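Local coordinates for beta-d-glucoside glucohydrolase (Hypocrea jecorina, PDB 3ZZ1), which probably hydrolyses terminal, non-reducing beta-D-glucosyl residues with release of beta-D-glucose, a step in cellulose degradation, at residues 137-142 and 189-194; 185-190 and 672-677. All coordinates share one frame; numbering follows the deposited sequence.

Interaction 1: residues 137-142 and 189-194; sequences TGIAMG and FADAVQ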
loop_
_atom_site.group_PDB
_atom_site.type_symbol
_atom_site.label_atom_id
_atom_site.label_comp_id
_atom_site.label_asym_id
_atom_site.label_seq_id
_atom_site.Cartn_x
_atom_site.Cartn_y
_atom_site.Cartn_z
ATOM N N THR A 137 2.674 6.097 -3.863
ATOM C CA THR A 137 2.169 4.739 -4.067
ATOM C C THR A 137 2.805 4.118 -5.311
ATOM O O THR A 137 3.206 2.955 -5.288
ATOM C CB THR A 137 0.634 4.731 -4.164
ATOM O OG1 THR A 137 0.089 5.134 -2.903
ATOM C CG2 THR A 137 0.093 3.344 -4.522
ATOM N N GLY A 138 2.918 4.910 -6.376
ATOM C CA GLY A 138 3.584 4.477 -7.601
ATOM C C GLY A 138 5.037 4.102 -7.374
ATOM O O GLY A 138 5.472 3.020 -7.762
ATOM N N ILE A 139 5.796 4.994 -6.742
ATOM C CA ILE A 139 7.190 4.697 -6.386
ATOM C C ILE A 139 7.271 3.430 -5.527
ATOM O O ILE A 139 8.050 2.525 -5.826
ATOM C CB ILE A 139 7.887 5.899 -5.680
ATOM C CG1 ILE A 139 7.984 7.110 -6.628
ATOM C CG2 ILE A 139 9.266 5.501 -5.147
ATOM C CD1 ILE A 139 8.835 6.906 -7.889
ATOM N N ALA A 140 6.451 3.366 -4.479
ATOM C CA ALA A 140 6.395 2.184 -3.621
ATOM C C ALA A 140 6.039 0.915 -4.408
ATOM O O ALA A 140 6.676 -0.125 -4.225
ATOM C CB ALA A 140 5.429 2.404 -2.458
ATOM N N MET A 141 5.044 1.005 -5.293
ATOM C CA MET A 141 4.687 -0.126 -6.161
ATOM C C MET A 141 5.894 -0.652 -6.933
ATOM O O MET A 141 6.214 -1.842 -6.859
ATOM C CB MET A 141 3.567 0.246 -7.140
ATOM C CG MET A 141 2.168 0.341 -6.520
ATOM S SD MET A 141 1.519 -1.183 -5.814
ATOM C CE MET A 141 1.042 -2.113 -7.275
ATOM N N GLY A 142 6.562 0.245 -7.655
ATOM C CA GLY A 142 7.741 -0.088 -8.450
ATOM C C GLY A 142 8.881 -0.693 -7.652
ATOM O O GLY A 142 9.501 -1.664 -8.092
ATOM N N PHE A 189 -0.548 2.106 -11.135
ATOM C CA PHE A 189 -0.504 0.868 -11.912
ATOM C C PHE A 189 0.489 0.986 -13.065
ATOM O O PHE A 189 1.117 -0.008 -13.452
ATOM C CB PHE A 189 -1.896 0.482 -12.411
ATOM C CG PHE A 189 -2.793 -0.054 -11.332
ATOM C CD1 PHE A 189 -2.797 -1.410 -11.026
ATOM C CD2 PHE A 189 -3.630 0.799 -10.609
ATOM C CE1 PHE A 189 -3.626 -1.910 -10.025
ATOM C CE2 PHE A 189 -4.455 0.309 -9.606
ATOM C CZ PHE A 189 -4.455 -1.052 -9.317
ATOM N N ALA A 190 0.653 2.200 -13.592
ATOM C CA ALA A 190 1.677 2.460 -14.609
ATOM C C ALA A 190 3.088 2.240 -14.057
ATOM O O ALA A 190 3.932 1.653 -14.728
ATOM C CB ALA A 190 1.537 3.858 -15.188
ATOM N N ASP A 191 3.333 2.696 -12.833
ATOM C CA ASP A 191 4.585 2.400 -12.146
ATOM C C ASP A 191 4.795 0.892 -12.045
ATOM O O ASP A 191 5.889 0.401 -12.320
ATOM C CB ASP A 191 4.609 3.016 -10.740
ATOM C CG ASP A 191 4.767 4.521 -10.756
ATOM O OD1 ASP A 191 3.787 5.203 -11.117
ATOM O OD2 ASP A 191 5.859 5.028 -10.392
ATOM N N ALA A 192 3.745 0.167 -11.649
ATOM C CA ALA A 192 3.807 -1.296 -11.512
ATOM C C ALA A 192 4.165 -1.964 -12.830
ATOM O O ALA A 192 5.040 -2.827 -12.873
ATOM C CB ALA A 192 2.489 -1.856 -10.971
ATOM N N VAL A 193 3.494 -1.543 -13.901
ATOM C CA VAL A 193 3.744 -2.059 -15.244
ATOM C C VAL A 193 5.180 -1.751 -15.664
ATOM O O VAL A 193 5.895 -2.638 -16.125
ATOM C CB VAL A 193 2.735 -1.480 -16.282
ATOM C CG1 VAL A 193 3.083 -1.917 -17.697
ATOM C CG2 VAL A 193 1.309 -1.895 -15.933
ATOM N N GLN A 194 5.602 -0.502 -15.477
ATOM C CA GLN A 194 6.962 -0.081 -15.835
ATOM C C GLN A 194 8.017 -0.877 -15.055
ATOM O O GLN A 194 9.144 -1.042 -15.514
ATOM C CB GLN A 194 7.136 1.426 -15.612
ATOM C CG GLN A 194 8.323 2.049 -16.358
ATOM C CD GLN A 194 9.630 1.991 -15.573
ATOM O OE1 GLN A 194 9.637 1.832 -14.350
ATOM N NE2 GLN A 194 10.746 2.121 -16.283
#
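D191 lies directly on the backbone of G138. Here two neighbouring helices of the TIM-barrel-like N-terminal domain of a family 3 glycoside hydrolase pack side by side. Their short segments run roughly parallel, with axes 7.7 Å apart and a crossing angle of -24°. The CB of D191 is 3.1 Å from G138 O, and its CG is 3.4 Å from G138 CA. The carboxylate is thus set against the glycine backbone by its first torsion, which puts CG anti to the carbonyl carbon (chi1 -72°). G138 leaves room for it: a CB there would fall 2.5 Å from D191 OD1. The touch is not a polar bond, since G138 O and D191 OD2, 3.3 Å apart, are both acceptors. G138 O takes its helix bond from G142 N. The acid is paired with two arginines outside the segments, OD1 with R674 and OD2 with R672. These charges probably offset the closeness of the two acceptors. With an alanine at D191, R674 would probably lose its carboxylate mate, R672 would be left with D675 alone, and the contact over G138 would thin out. The other part of the contact is apolar and lighter. M141 points toward the second helix, and A157 of strand 154-160 touches both M141 and A192. That strand comes between the two helices along the chain. The M141 side chain is bent at chi2 and chi3, and its terminal CE ends 4.0 Å from A192 CB.

Interaction 2: residues 185-190 and 672-677; sequences YTWPFA and RRRDLS
R674 lays its guanidinium group over one face of the W187 indole, in a cation-pi contact at the seam between the N-terminal domain and the fibronectin type III-like domain. Its CZ sits 3.7 Å from the centroid of the five-membered ring of W187, 19° off the ring normal. The guanidinium is tilted over the ring, the planes 30° apart. The same group also reaches the helix backbone: R674 NH2 donates to W187 O at 3.0 Å, from a position tilted out of the carbonyl plane. The indole extends toward the loop because its CG is anti to the backbone N (chi1 178°). A190 CB also touches the guanidinium, 3.6 Å from R674 NH2. The looser side lies at the ring edge. There D675 OD1 is in the ring plane, 3.5 Å from W187 CZ2. Between W187 NE1 and R672 NH2 a water takes a hydrogen from each, at 3.0 Å from W187 NE1. R672 grips D675 side-on: NH2 meets the syn lone pair of OD1 at 2.9 Å, while NE bonds OD2. The N of R672 also bonds OD2, which fixes the carboxylate further. D191 pairs with both R674 and R672, and D675 with R672, so the two arginines are probably balanced by two acids. The aromatic face probably adds to the stabilisation of R674.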
loop_
_atom_site.group_PDB
_atom_site.type_symbol
_atom_site.label_atom_id
_atom_site.label_comp_id
_atom_site.label_asym_id
_atom_site.label_seq_id
_atom_site.Cartn_x
_atom_site.Cartn_y
_atom_site.Cartn_z
ATOM N N TYR A 185 -5.924 7.502 -10.314
ATOM C CA TYR A 185 -6.064 6.090 -9.955
ATOM C C TYR A 185 -5.211 5.114 -10.764
ATOM O O TYR A 185 -4.656 4.175 -10.194
ATOM C CB TYR A 185 -7.542 5.692 -9.919
ATOM C CG TYR A 185 -8.285 6.508 -8.884
ATOM C CD1 TYR A 185 -8.166 6.213 -7.526
ATOM C CD2 TYR A 185 -9.062 7.605 -9.255
ATOM C CE1 TYR A 185 -8.823 6.969 -6.569
ATOM C CE2 TYR A 185 -9.722 8.370 -8.303
ATOM C CZ TYR A 185 -9.594 8.043 -6.960
ATOM O OH TYR A 185 -10.234 8.791 -6.003
ATOM N N THR A 186 -5.095 5.336 -12.069
ATOM C CA THR A 186 -4.300 4.448 -12.928
ATOM C C THR A 186 -2.803 4.694 -12.745
ATOM O O THR A 186 -2.005 3.772 -12.875
ATOM C CB THR A 186 -4.693 4.570 -14.424
ATOM O OG1 THR A 186 -6.102 4.374 -14.565
ATOM C CG2 THR A 186 -3.986 3.513 -15.258
ATOM N N TRP A 187 -2.439 5.937 -12.431
ATOM C CA TRP A 187 -1.040 6.345 -12.235
ATOM C C TRP A 187 -0.134 5.292 -11.561
ATOM O O TRP A 187 0.912 4.940 -12.121
ATOM C CB TRP A 187 -0.972 7.691 -11.489
ATOM C CG TRP A 187 0.431 8.190 -11.202
ATOM C CD1 TRP A 187 1.335 7.648 -10.328
ATOM C CD2 TRP A 187 1.069 9.342 -11.771
ATOM N NE1 TRP A 187 2.498 8.379 -10.329
ATOM C CE2 TRP A 187 2.365 9.424 -11.204
ATOM C CE3 TRP A 187 0.678 10.307 -12.711
ATOM C CZ2 TRP A 187 3.272 10.435 -11.545
ATOM C CZ3 TRP A 187 1.582 11.316 -13.050
ATOM C CH2 TRP A 187 2.862 11.371 -12.461
ATOM N N PRO A 188 -0.512 4.800 -10.356
ATOM C CA PRO A 188 0.373 3.842 -9.678
ATOM C C PRO A 188 0.462 2.468 -10.350
ATOM O O PRO A 188 1.443 1.746 -10.139
ATOM C CB PRO A 188 -0.249 3.716 -8.281
ATOM C CG PRO A 188 -1.664 4.126 -8.453
ATOM C CD PRO A 188 -1.627 5.207 -9.481
ATOM N N PHE A 189 -0.548 2.106 -11.135
ATOM C CA PHE A 189 -0.504 0.868 -11.912
ATOM C C PHE A 189 0.489 0.986 -13.065
ATOM O O PHE A 189 1.117 -0.008 -13.452
ATOM C CB PHE A 189 -1.896 0.482 -12.411
ATOM C CG PHE A 189 -2.793 -0.054 -11.332
ATOM C CD1 PHE A 189 -2.797 -1.410 -11.026
ATOM C CD2 PHE A 189 -3.630 0.799 -10.609
ATOM C CE1 PHE A 189 -3.626 -1.910 -10.025
ATOM C CE2 PHE A 189 -4.455 0.309 -9.606
ATOM C CZ PHE A 189 -4.455 -1.052 -9.317
ATOM N N ALA A 190 0.653 2.200 -13.592
ATOM C CA ALA A 190 1.677 2.460 -14.609
ATOM C C ALA A 190 3.088 2.240 -14.057
ATOM O O ALA A 190 3.932 1.653 -14.728
ATOM C CB ALA A 190 1.537 3.858 -15.188
ATOM N N ARG A 672 10.775 12.726 -13.632
ATOM C CA ARG A 672 10.445 12.057 -14.884
ATOM C C ARG A 672 9.518 12.956 -15.687
ATOM O O ARG A 672 8.872 13.851 -15.124
ATOM C CB ARG A 672 9.762 10.711 -14.617
ATOM C CG ARG A 672 10.548 9.769 -13.694
ATOM C CD ARG A 672 9.679 8.634 -13.159
ATOM N NE ARG A 672 8.517 9.128 -12.420
ATOM C CZ ARG A 672 7.697 8.376 -11.684
ATOM N NH1 ARG A 672 7.894 7.073 -11.566
ATOM N NH2 ARG A 672 6.668 8.938 -11.060
ATOM N N ARG A 673 9.437 12.717 -16.994
ATOM C CA ARG A 673 8.547 13.505 -17.834
ATOM C C ARG A 673 7.101 13.504 -17.318
ATOM O O ARG A 673 6.442 14.552 -17.310
ATOM C CB ARG A 673 8.583 13.053 -19.293
ATOM C CG ARG A 673 7.726 13.951 -20.168
ATOM C CD ARG A 673 7.681 13.539 -21.621
ATOM N NE ARG A 673 6.883 14.508 -22.375
ATOM C CZ ARG A 673 7.339 15.683 -22.798
ATOM N NH1 ARG A 673 8.595 16.040 -22.559
ATOM N NH2 ARG A 673 6.540 16.500 -23.461
ATOM N N ARG A 674 6.623 12.337 -16.887
ATOM C CA ARG A 674 5.250 12.203 -16.380
ATOM C C ARG A 674 4.993 13.023 -15.105
ATOM O O ARG A 674 3.854 13.408 -14.829
ATOM C CB ARG A 674 4.876 10.725 -16.179
ATOM C CG ARG A 674 5.568 10.034 -15.006
ATOM C CD ARG A 674 5.472 8.517 -15.116
ATOM N NE ARG A 674 4.113 8.018 -14.912
ATOM C CZ ARG A 674 3.664 7.456 -13.789
ATOM N NH1 ARG A 674 4.458 7.308 -12.727
ATOM N NH2 ARG A 674 2.407 7.034 -13.728
ATOM N N ASP A 675 6.054 13.302 -14.347
ATOM C CA ASP A 675 5.949 14.111 -13.127
ATOM C C ASP A 675 5.628 15.578 -13.414
ATOM O O ASP A 675 5.262 16.321 -12.505
ATOM C CB ASP A 675 7.223 13.992 -12.278
ATOM C CG ASP A 675 7.486 12.565 -11.806
ATOM O OD1 ASP A 675 6.515 11.833 -11.496
ATOM O OD2 ASP A 675 8.671 12.177 -11.744
ATOM N N LEU A 676 5.765 15.983 -14.676
ATOM C CA LEU A 676 5.389 17.329 -15.125
ATOM C C LEU A 676 4.200 17.303 -16.095
ATOM O O LEU A 676 3.882 18.315 -16.731
ATOM C CB LEU A 676 6.588 18.032 -15.784
ATOM C CG LEU A 676 7.875 18.215 -14.965
ATOM C CD1 LEU A 676 8.982 18.803 -15.828
ATOM C CD2 LEU A 676 7.635 19.094 -13.746
ATOM N N SER A 677 3.547 16.148 -16.199
ATOM C CA SER A 677 2.463 15.940 -17.164
ATOM C C SER A 677 1.075 15.840 -16.530
ATOM O O SER A 677 0.934 15.490 -15.359
ATOM C CB SER A 677 2.727 14.678 -17.996
ATOM O OG SER A 677 3.975 14.750 -18.662
HETATM O O HOH W 1 5.054 7.487 -9.122
#

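In the fold
The two interactions lie close together, with centres about 9 Å apart, and both use helix 178-194. Along the chain come 137-142, then 185-190 and 189-194, which overlap at F189 and A190, and last 672-677. Interaction 1 stays within the N-terminal domain, joining helices 134-150 and 178-194. Interaction 2 spans almost five hundred residues, reaching the loop between strands 664-672 and 678-680 of the fibronectin type III-like domain. The salt bridges from D191 to R674 and R672 tie the two contacts into one charged network, mostly buried. Beside it T137 packs on P188 and I139 on R672. The helix pair and the fibronectin type III-like domain are therefore fastened at one place.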